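Local coordinates for superantigen-like protein SSL10 (Staphylococcus aureus subsp. aureus, PDB 6LWT) that probably binds the Fc region of human IgG, blocking classical complement activation, and interferes with plasma clotting by binding prothrombin, at residues K15-E28 with Y138-K152. Residues are numbered along the deposited sequence; the frame is centred on the assembly and turned at random.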
ATOM      1  N   LYS A  15     -17.942  -3.589  -2.287  1.00 31.15           N
ATOM      2  CA  LYS A  15     -17.723  -2.264  -1.705  1.00 30.38           C
ATOM      3  C   LYS A  15     -17.517  -2.312  -0.189  1.00 29.32           C
ATOM      4  O   LYS A  15     -16.605  -1.665   0.323  1.00 26.77           O
ATOM      5  CB  LYS A  15     -18.870  -1.336  -2.056  1.00 32.66           C
ATOM      6  CG  LYS A  15     -18.655   0.105  -1.632  1.00 33.40           C
ATOM      7  CD  LYS A  15     -19.741   0.991  -2.232  1.00 37.89           C
ATOM      8  CE  LYS A  15     -20.285   2.005  -1.248  1.00 40.05           C
ATOM      9  NZ  LYS A  15     -21.160   1.340  -0.253  1.00 41.03           N
ATOM     10  N   GLU A  16     -18.348  -3.074   0.528  1.00 27.21           N
ATOM     11  CA  GLU A  16     -18.177  -3.228   1.970  1.00 26.85           C
ATOM     12  C   GLU A  16     -16.870  -3.967   2.319  1.00 25.03           C
ATOM     13  O   GLU A  16     -16.179  -3.600   3.260  1.00 23.98           O
ATOM     14  CB  GLU A  16     -19.387  -3.953   2.593  1.00 28.67           C
ATOM     15  CG  GLU A  16     -19.368  -4.016   4.122  1.00 30.21           C
ATOM     16  CD  GLU A  16     -19.292  -2.660   4.813  1.00 30.96           C
ATOM     17  OE1 GLU A  16     -19.879  -1.675   4.293  1.00 27.14           O
ATOM     18  OE2 GLU A  16     -18.659  -2.585   5.892  1.00 31.86           O
ATOM     19  N   ALA A  17     -16.535  -4.991   1.546  1.00 25.68           N
ATOM     20  CA  ALA A  17     -15.285  -5.714   1.742  1.00 27.31           C
ATOM     21  C   ALA A  17     -14.075  -4.784   1.567  1.00 25.07           C
ATOM     22  O   ALA A  17     -13.115  -4.873   2.318  1.00 25.08           O
ATOM     23  CB  ALA A  17     -15.186  -6.883   0.778  1.00 28.55           C
ATOM     24  N   LEU A  18     -14.142  -3.881   0.596  1.00 25.03           N
ATOM     25  CA  LEU A  18     -13.066  -2.893   0.398  1.00 23.64           C
ATOM     26  C   LEU A  18     -12.970  -1.917   1.555  1.00 24.82           C
ATOM     27  O   LEU A  18     -11.873  -1.624   2.026  1.00 24.80           O
ATOM     28  CB  LEU A  18     -13.231  -2.167  -0.947  1.00 23.33           C
ATOM     29  CG  LEU A  18     -13.005  -3.045  -2.188  1.00 23.39           C
ATOM     30  CD1 LEU A  18     -13.557  -2.409  -3.456  1.00 23.21           C
ATOM     31  CD2 LEU A  18     -11.522  -3.354  -2.354  1.00 24.77           C
ATOM     32  N   TYR A  19     -14.126  -1.451   2.045  1.00 25.41           N
ATOM     33  CA  TYR A  19     -14.168  -0.561   3.190  1.00 24.91           C
ATOM     34  C   TYR A  19     -13.494  -1.193   4.410  1.00 25.64           C
ATOM     35  O   TYR A  19     -12.667  -0.572   5.090  1.00 25.85           O
ATOM     36  CB  TYR A  19     -15.629  -0.184   3.512  1.00 26.58           C
ATOM     37  CG  TYR A  19     -15.741   0.572   4.802  1.00 26.87           C
ATOM     38  CD1 TYR A  19     -15.226   1.854   4.910  1.00 27.83           C
ATOM     39  CD2 TYR A  19     -16.345   0.004   5.917  1.00 29.84           C
ATOM     40  CE1 TYR A  19     -15.287   2.550   6.099  1.00 29.93           C
ATOM     41  CE2 TYR A  19     -16.420   0.691   7.122  1.00 31.45           C
ATOM     42  CZ  TYR A  19     -15.887   1.966   7.210  1.00 31.69           C
ATOM     43  OH  TYR A  19     -15.955   2.677   8.389  1.00 32.10           O
ATOM     44  N   ARG A  20     -13.859  -2.442   4.680  1.00 26.29           N
ATOM     45  CA  ARG A  20     -13.300  -3.152   5.817  1.00 27.75           C
ATOM     46  C   ARG A  20     -11.795  -3.389   5.637  1.00 24.73           C
ATOM     47  O   ARG A  20     -11.036  -3.138   6.563  1.00 24.01           O
ATOM     48  CB  ARG A  20     -14.064  -4.467   6.098  1.00 31.85           C
ATOM     49  CG  ARG A  20     -15.521  -4.300   6.562  1.00 35.47           C
ATOM     50  CD  ARG A  20     -15.754  -3.232   7.643  1.00 39.85           C
ATOM     51  NE  ARG A  20     -15.028  -3.466   8.902  1.00 43.53           N
ATOM     52  CZ  ARG A  20     -15.438  -4.248   9.912  1.00 46.85           C
ATOM     53  NH1 ARG A  20     -16.590  -4.919   9.866  1.00 46.97           N
ATOM     54  NH2 ARG A  20     -14.674  -4.368  10.992  1.00 50.59           N
ATOM     55  N   TYR A  21     -11.372  -3.823   4.449  1.00 23.96           N
ATOM     56  CA  TYR A  21      -9.953  -4.117   4.229  1.00 22.62           C
ATOM     57  C   TYR A  21      -9.074  -2.894   4.420  1.00 22.14           C
ATOM     58  O   TYR A  21      -8.064  -2.942   5.121  1.00 21.70           O
ATOM     59  CB  TYR A  21      -9.721  -4.712   2.846  1.00 22.22           C
ATOM     60  CG  TYR A  21      -8.276  -5.068   2.600  1.00 21.87           C
ATOM     61  CD1 TYR A  21      -7.719  -6.232   3.141  1.00 22.10           C
ATOM     62  CD2 TYR A  21      -7.439  -4.221   1.862  1.00 21.31           C
ATOM     63  CE1 TYR A  21      -6.378  -6.552   2.929  1.00 22.54           C
ATOM     64  CE2 TYR A  21      -6.101  -4.531   1.655  1.00 20.37           C
ATOM     65  CZ  TYR A  21      -5.581  -5.708   2.159  1.00 22.08           C
ATOM     66  OH  TYR A  21      -4.252  -6.015   1.939  1.00 20.01           O
ATOM     67  N   TYR A  22      -9.492  -1.787   3.806  1.00 22.59           N
ATOM     68  CA  TYR A  22      -8.714  -0.554   3.788  1.00 21.25           C
ATOM     69  C   TYR A  22      -8.898   0.337   5.017  1.00 23.53           C
ATOM     70  O   TYR A  22      -8.288   1.399   5.092  1.00 23.84           O
ATOM     71  CB  TYR A  22      -8.969   0.201   2.463  1.00 21.62           C
ATOM     72  CG  TYR A  22      -8.241  -0.416   1.287  1.00 19.86           C
ATOM     73  CD1 TYR A  22      -6.850  -0.308   1.192  1.00 19.55           C
ATOM     74  CD2 TYR A  22      -8.922  -1.110   0.271  1.00 18.69           C
ATOM     75  CE1 TYR A  22      -6.159  -0.874   0.144  1.00 18.48           C
ATOM     76  CE2 TYR A  22      -8.236  -1.695  -0.791  1.00 18.43           C
ATOM     77  CZ  TYR A  22      -6.847  -1.563  -0.850  1.00 19.04           C
ATOM     78  OH  TYR A  22      -6.138  -2.091  -1.895  1.00 17.37           O
ATOM     79  N   THR A  23      -9.696  -0.102   6.000  1.00 24.76           N
ATOM     80  CA  THR A  23      -9.712   0.513   7.340  1.00 26.99           C
ATOM     81  C   THR A  23      -9.339  -0.517   8.430  1.00 29.78           C
ATOM     82  O   THR A  23      -9.674  -0.330   9.596  1.00 31.37           O
ATOM     83  CB  THR A  23     -11.097   1.112   7.666  1.00 26.28           C
ATOM     84  OG1 THR A  23     -12.101   0.099   7.543  1.00 26.50           O
ATOM     85  CG2 THR A  23     -11.426   2.235   6.700  1.00 26.63           C
ATOM     86  N   GLY A  24      -8.638  -1.588   8.046  1.00 31.22           N
ATOM     87  CA  GLY A  24      -8.304  -2.695   8.968  1.00 31.41           C
ATOM     88  C   GLY A  24      -7.044  -2.444   9.778  1.00 31.20           C
ATOM     89  O   GLY A  24      -6.578  -1.303   9.902  1.00 29.64           O
ATOM     90  N   LYS A  25      -6.505  -3.513  10.362  1.00 32.08           N
ATOM     91  CA  LYS A  25      -5.301  -3.425  11.193  1.00 33.55           C
ATOM     92  C   LYS A  25      -4.076  -3.258  10.317  1.00 29.53           C
ATOM     93  O   LYS A  25      -3.865  -4.065   9.393  1.00 26.04           O
ATOM     94  CB  LYS A  25      -5.092  -4.698  12.028  1.00 38.44           C
ATOM     95  CG  LYS A  25      -6.191  -5.024  13.029  1.00 43.92           C
ATOM     96  CD  LYS A  25      -5.669  -5.924  14.160  1.00 49.01           C
ATOM     97  CE  LYS A  25      -5.073  -5.143  15.333  1.00 52.01           C
ATOM     98  NZ  LYS A  25      -6.009  -5.012  16.490  1.00 53.61           N
ATOM     99  N   THR A  26      -3.275  -2.238  10.622  1.00 27.85           N
ATOM    100  CA  THR A  26      -1.983  -2.019   9.973  1.00 28.73           C
ATOM    101  C   THR A  26      -0.942  -1.623  10.998  1.00 30.81           C
ATOM    102  O   THR A  26      -1.273  -1.037  12.022  1.00 31.39           O
ATOM    103  CB  THR A  26      -2.023  -0.894   8.909  1.00 30.60           C
ATOM    104  OG1 THR A  26      -2.233   0.382   9.532  1.00 33.08           O
ATOM    105  CG2 THR A  26      -3.106  -1.140   7.912  1.00 30.26           C
ATOM    106  N   MET A  27       0.318  -1.919  10.716  1.00 30.76           N
ATOM    107  CA  MET A  27       1.426  -1.477  11.560  1.00 31.53           C
ATOM    108  C   MET A  27       2.619  -1.197  10.681  1.00 30.61           C
ATOM    109  O   MET A  27       2.888  -1.961   9.749  1.00 24.30           O
ATOM    110  CB  MET A  27       1.838  -2.566  12.564  1.00 37.08           C
ATOM    111  CG  MET A  27       0.758  -3.053  13.512  1.00 41.01           C
ATOM    112  SD  MET A  27       1.465  -3.953  14.915  1.00 49.16           S
ATOM    113  CE  MET A  27       1.829  -5.509  14.120  1.00 47.91           C
ATOM    114  N   GLU A  28       3.319  -0.098  10.967  1.00 29.73           N
ATOM    115  CA  GLU A  28       4.614   0.177  10.356  1.00 32.48           C
ATOM    116  C   GLU A  28       5.674  -0.303  11.316  1.00 33.79           C
ATOM    117  O   GLU A  28       5.737   0.154  12.463  1.00 32.46           O
ATOM    118  CB  GLU A  28       4.800   1.660  10.098  1.00 35.58           C
ATOM    119  CG  GLU A  28       3.778   2.222   9.143  1.00 37.96           C
ATOM    120  CD  GLU A  28       4.118   3.616   8.666  1.00 41.22           C
ATOM    121  OE1 GLU A  28       3.222   4.485   8.715  1.00 40.65           O
ATOM    122  OE2 GLU A  28       5.273   3.835   8.231  1.00 48.19           O
ATOM    123  N   TYR A 138      -2.476   1.522   0.046  1.00 17.19           N
ATOM    124  CA  TYR A 138      -3.252   1.478   1.282  1.00 18.18           C
ATOM    125  C   TYR A 138      -3.488   2.857   1.887  1.00 18.07           C
ATOM    126  O   TYR A 138      -4.625   3.208   2.213  1.00 17.65           O
ATOM    127  CB  TYR A 138      -2.594   0.576   2.321  1.00 19.30           C
ATOM    128  CG  TYR A 138      -3.516   0.274   3.481  1.00 22.14           C
ATOM    129  CD1 TYR A 138      -3.668   1.176   4.541  1.00 23.12           C
ATOM    130  CD2 TYR A 138      -4.251  -0.904   3.511  1.00 23.98           C
ATOM    131  CE1 TYR A 138      -4.527   0.900   5.590  1.00 26.64           C
ATOM    132  CE2 TYR A 138      -5.115  -1.187   4.558  1.00 24.27           C
ATOM    133  CZ  TYR A 138      -5.241  -0.295   5.587  1.00 25.65           C
ATOM    134  OH  TYR A 138      -6.098  -0.595   6.618  1.00 28.29           O
ATOM    135  N   LYS A 139      -2.419   3.620   2.056  1.00 17.48           N
ATOM    136  CA  LYS A 139      -2.539   4.909   2.704  1.00 19.47           C
ATOM    137  C   LYS A 139      -3.318   5.914   1.848  1.00 19.32           C
ATOM    138  O   LYS A 139      -4.049   6.730   2.399  1.00 17.02           O
ATOM    139  CB  LYS A 139      -1.184   5.474   3.067  1.00 21.25           C
ATOM    140  CG  LYS A 139      -0.560   4.747   4.235  1.00 22.51           C
ATOM    141  CD  LYS A 139       0.760   5.377   4.604  1.00 25.18           C
ATOM    142  CE  LYS A 139       1.222   4.850   5.946  1.00 27.94           C
ATOM    143  NZ  LYS A 139       2.479   5.521   6.345  1.00 30.17           N
ATOM    144  N   LEU A 140      -3.149   5.857   0.526  1.00 18.68           N
ATOM    145  CA  LEU A 140      -3.962   6.687  -0.364  1.00 18.79           C
ATOM    146  C   LEU A 140      -5.457   6.337  -0.228  1.00 19.36           C
ATOM    147  O   LEU A 140      -6.298   7.242  -0.128  1.00 17.90           O
ATOM    148  CB  LEU A 140      -3.500   6.584  -1.816  1.00 18.86           C
ATOM    149  CG  LEU A 140      -2.232   7.383  -2.151  1.00 19.06           C
ATOM    150  CD1 LEU A 140      -1.678   6.997  -3.519  1.00 19.43           C
ATOM    151  CD2 LEU A 140      -2.531   8.880  -2.078  1.00 19.98           C
ATOM    152  N   ARG A 141      -5.793   5.049  -0.183  1.00 17.86           N
ATOM    153  CA  ARG A 141      -7.199   4.687  -0.039  1.00 18.32           C
ATOM    154  C   ARG A 141      -7.771   5.088   1.302  1.00 19.25           C
ATOM    155  O   ARG A 141      -8.893   5.609   1.357  1.00 19.14           O
ATOM    156  CB  ARG A 141      -7.460   3.214  -0.327  1.00 18.42           C
ATOM    157  CG  ARG A 141      -7.091   2.866  -1.752  1.00 18.25           C
ATOM    158  CD  ARG A 141      -7.732   1.573  -2.199  1.00 18.36           C
ATOM    159  NE  ARG A 141      -6.946   0.891  -3.250  1.00 18.24           N
ATOM    160  CZ  ARG A 141      -7.441   0.006  -4.112  1.00 18.23           C
ATOM    161  NH1 ARG A 141      -6.620  -0.579  -4.972  1.00 18.44           N
ATOM    162  NH2 ARG A 141      -8.739  -0.321  -4.113  1.00 18.36           N
ATOM    163  N   LYS A 142      -7.009   4.891   2.367  1.00 20.08           N
ATOM    164  CA  LYS A 142      -7.451   5.322   3.699  1.00 23.27           C
ATOM    165  C   LYS A 142      -7.707   6.823   3.756  1.00 21.43           C
ATOM    166  O   LYS A 142      -8.721   7.269   4.329  1.00 21.99           O
ATOM    167  CB  LYS A 142      -6.446   4.922   4.772  1.00 26.78           C
ATOM    168  CG  LYS A 142      -6.986   5.069   6.195  1.00 32.10           C
ATOM    169  CD  LYS A 142      -5.967   4.582   7.217  1.00 36.84           C
ATOM    170  CE  LYS A 142      -4.881   5.623   7.439  1.00 41.58           C
ATOM    171  NZ  LYS A 142      -4.029   5.326   8.629  1.00 46.17           N
ATOM    172  N   HIS A 143      -6.800   7.591   3.151  1.00 20.99           N
ATOM    173  CA  HIS A 143      -6.989   9.040   2.956  1.00 20.52           C
ATOM    174  C   HIS A 143      -8.299   9.372   2.241  1.00 19.07           C
ATOM    175  O   HIS A 143      -9.057  10.235   2.704  1.00 18.45           O
ATOM    176  CB  HIS A 143      -5.780   9.630   2.209  1.00 21.72           C
ATOM    177  CG  HIS A 143      -5.847  11.114   2.008  1.00 23.62           C
ATOM    178  ND1 HIS A 143      -6.201  11.683   0.804  1.00 25.69           N
ATOM    179  CD2 HIS A 143      -5.617  12.144   2.859  1.00 24.75           C
ATOM    180  CE1 HIS A 143      -6.187  12.996   0.918  1.00 24.73           C
ATOM    181  NE2 HIS A 143      -5.831  13.307   2.153  1.00 27.80           N
ATOM    182  N   LEU A 144      -8.598   8.663   1.152  1.00 19.08           N
ATOM    183  CA  LEU A 144      -9.808   8.918   0.391  1.00 18.64           C
ATOM    184  C   LEU A 144     -11.051   8.452   1.142  1.00 19.68           C
ATOM    185  O   LEU A 144     -12.110   9.065   1.008  1.00 19.61           O
ATOM    186  CB  LEU A 144      -9.751   8.251  -0.971  1.00 19.01           C
ATOM    187  CG  LEU A 144      -8.628   8.695  -1.920  1.00 17.98           C
ATOM    188  CD1 LEU A 144      -8.634   7.779  -3.124  1.00 17.78           C
ATOM    189  CD2 LEU A 144      -8.768  10.145  -2.334  1.00 17.25           C
ATOM    190  N   ILE A 145     -10.920   7.383   1.926  1.00 19.91           N
ATOM    191  CA  ILE A 145     -12.032   6.904   2.771  1.00 21.27           C
ATOM    192  C   ILE A 145     -12.369   7.962   3.819  1.00 21.64           C
ATOM    193  O   ILE A 145     -13.529   8.382   3.936  1.00 20.54           O
ATOM    194  CB  ILE A 145     -11.697   5.556   3.465  1.00 21.16           C
ATOM    195  CG1 ILE A 145     -11.671   4.421   2.434  1.00 22.10           C
ATOM    196  CG2 ILE A 145     -12.738   5.244   4.552  1.00 22.42           C
ATOM    197  CD1 ILE A 145     -10.919   3.184   2.870  1.00 21.43           C
ATOM    198  N   GLU A 146     -11.347   8.394   4.552  1.00 23.12           N
ATOM    199  CA  GLU A 146     -11.511   9.351   5.633  1.00 26.48           C
ATOM    200  C   GLU A 146     -11.917  10.739   5.154  1.00 27.20           C
ATOM    201  O   GLU A 146     -12.754  11.374   5.783  1.00 25.83           O
ATOM    202  CB  GLU A 146     -10.239   9.464   6.482  1.00 29.15           C
ATOM    203  CG  GLU A 146      -9.926   8.189   7.244  1.00 32.36           C
ATOM    204  CD  GLU A 146      -8.582   8.216   7.951  1.00 35.30           C
ATOM    205  OE1 GLU A 146      -7.898   9.265   7.958  1.00 40.80           O
ATOM    206  OE2 GLU A 146      -8.219   7.176   8.527  1.00 38.36           O
ATOM    207  N   LYS A 147     -11.321  11.222   4.068  1.00 25.73           N
ATOM    208  CA  LYS A 147     -11.605  12.599   3.607  1.00 27.42           C
ATOM    209  C   LYS A 147     -12.837  12.730   2.737  1.00 24.24           C
ATOM    210  O   LYS A 147     -13.581  13.705   2.859  1.00 22.99           O
ATOM    211  CB  LYS A 147     -10.401  13.216   2.872  1.00 32.31           C
ATOM    212  CG  LYS A 147      -9.774  14.404   3.581  1.00 39.11           C
ATOM    213  CD  LYS A 147      -9.193  15.381   2.574  1.00 43.00           C
ATOM    214  CE  LYS A 147      -8.355  16.439   3.276  1.00 46.79           C
ATOM    215  NZ  LYS A 147      -7.906  17.481   2.311  1.00 49.08           N
ATOM    216  N   TYR A 148     -13.049  11.778   1.840  1.00 22.21           N
ATOM    217  CA  TYR A 148     -14.088  11.899   0.809  1.00 23.04           C
ATOM    218  C   TYR A 148     -15.162  10.818   0.853  1.00 22.45           C
ATOM    219  O   TYR A 148     -16.072  10.810   0.001  1.00 22.83           O
ATOM    220  CB  TYR A 148     -13.434  11.944  -0.580  1.00 22.79           C
ATOM    221  CG  TYR A 148     -12.350  12.994  -0.698  1.00 23.92           C
ATOM    222  CD1 TYR A 148     -12.655  14.346  -0.584  1.00 25.75           C
ATOM    223  CD2 TYR A 148     -11.012  12.645  -0.914  1.00 23.85           C
ATOM    224  CE1 TYR A 148     -11.664  15.323  -0.676  1.00 25.87           C
ATOM    225  CE2 TYR A 148     -10.017  13.618  -1.010  1.00 23.38           C
ATOM    226  CZ  TYR A 148     -10.354  14.962  -0.897  1.00 24.79           C
ATOM    227  OH  TYR A 148      -9.394  15.949  -0.984  1.00 24.65           O
ATOM    228  N   GLY A 149     -15.052   9.900   1.808  1.00 21.50           N
ATOM    229  CA  GLY A 149     -16.063   8.849   1.980  1.00 21.31           C
ATOM    230  C   GLY A 149     -15.965   7.700   1.007  1.00 21.62           C
ATOM    231  O   GLY A 149     -16.957   6.973   0.814  1.00 21.49           O
ATOM    232  N   LEU A 150     -14.786   7.487   0.394  1.00 20.22           N
ATOM    233  CA  LEU A 150     -14.631   6.361  -0.523  1.00 20.44           C
ATOM    234  C   LEU A 150     -15.084   5.075   0.167  1.00 20.61           C
ATOM    235  O   LEU A 150     -14.690   4.832   1.300  1.00 20.85           O
ATOM    236  CB  LEU A 150     -13.180   6.191  -0.960  1.00 20.19           C
ATOM    237  CG  LEU A 150     -12.849   5.003  -1.860  1.00 20.66           C
ATOM    238  CD1 LEU A 150     -13.424   5.163  -3.252  1.00 21.14           C
ATOM    239  CD2 LEU A 150     -11.329   4.859  -1.930  1.00 20.90           C
ATOM    240  N   TYR A 151     -15.896   4.286  -0.536  1.00 22.50           N
ATOM    241  CA  TYR A 151     -16.482   3.012  -0.044  1.00 24.05           C
ATOM    242  C   TYR A 151     -17.483   3.155   1.123  1.00 26.42           C
ATOM    243  O   TYR A 151     -18.032   2.154   1.581  1.00 27.36           O
ATOM    244  CB  TYR A 151     -15.408   2.006   0.396  1.00 22.97           C
ATOM    245  CG  TYR A 151     -14.251   1.759  -0.547  1.00 22.08           C
ATOM    246  CD1 TYR A 151     -14.455   1.620  -1.908  1.00 22.78           C
ATOM    247  CD2 TYR A 151     -12.953   1.595  -0.054  1.00 22.86           C
ATOM    248  CE1 TYR A 151     -13.397   1.352  -2.767  1.00 22.04           C
ATOM    249  CE2 TYR A 151     -11.883   1.317  -0.905  1.00 21.86           C
ATOM    250  CZ  TYR A 151     -12.119   1.195  -2.262  1.00 22.13           C
ATOM    251  OH  TYR A 151     -11.098   0.921  -3.137  1.00 20.95           O
ATOM    252  N   LYS A 152     -17.691   4.365   1.621  1.00 28.65           N
ATOM    253  CA  LYS A 152     -18.522   4.604   2.795  1.00 31.49           C
ATOM    254  C   LYS A 152     -19.772   5.331   2.338  1.00 31.88           C
ATOM    255  O   LYS A 152     -20.871   4.841   2.522  1.00 33.38           O
ATOM    256  CB  LYS A 152     -17.754   5.422   3.842  1.00 33.98           C
ATOM    257  CG  LYS A 152     -18.332   5.342   5.245  1.00 40.16           C
ATOM    258  CD  LYS A 152     -17.809   6.463   6.135  1.00 43.70           C
ATOM    259  CE  LYS A 152     -18.353   6.348   7.548  1.00 48.10           C
ATOM    260  NZ  LYS A 152     -17.606   5.333   8.342  1.00 51.62           N
TER
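The two-domain fold of the staphylococcal/streptococcal toxin family packs its N-terminal helix against the long helix of the beta-grasp domain, with Y22 meeting R141 between them. Helix 15-22 crosses helix 138-148 at -110°. R141 CD sits over one face of the Y22 ring, 3.5 Å from the centroid, in a CH-pi contact. The R141 chain runs extended from CG to NE, and its guanidinium lies nearly parallel to the ring, the planes 11° apart, with Y22 OH over the guanidinium face. D137 holds both groups, with a hydrogen bond to Y22 OH and a salt bridge to R141 NE. Y21 CD2 covers the opposite face of Y22. I145 CD1 reaches Y22 CB at 3.6 Å. Past the end of helix 138-148, the Y151 ring is held between L150 CG on one face and L18 CB on the other. R141 NH2 donates to Y151 OH at 2.8 Å, with the hydroxyl near the guanidinium plane; Y151 OH also bonds L174 O. Toward the OB-fold domain, T26 CG2 touches Y138 CZ at 3.3 Å. K139, which also pairs with E135, extends its chain to E28; its NZ meets OE1 from above the carboxylate plane, in a salt bridge of 2.7 Å.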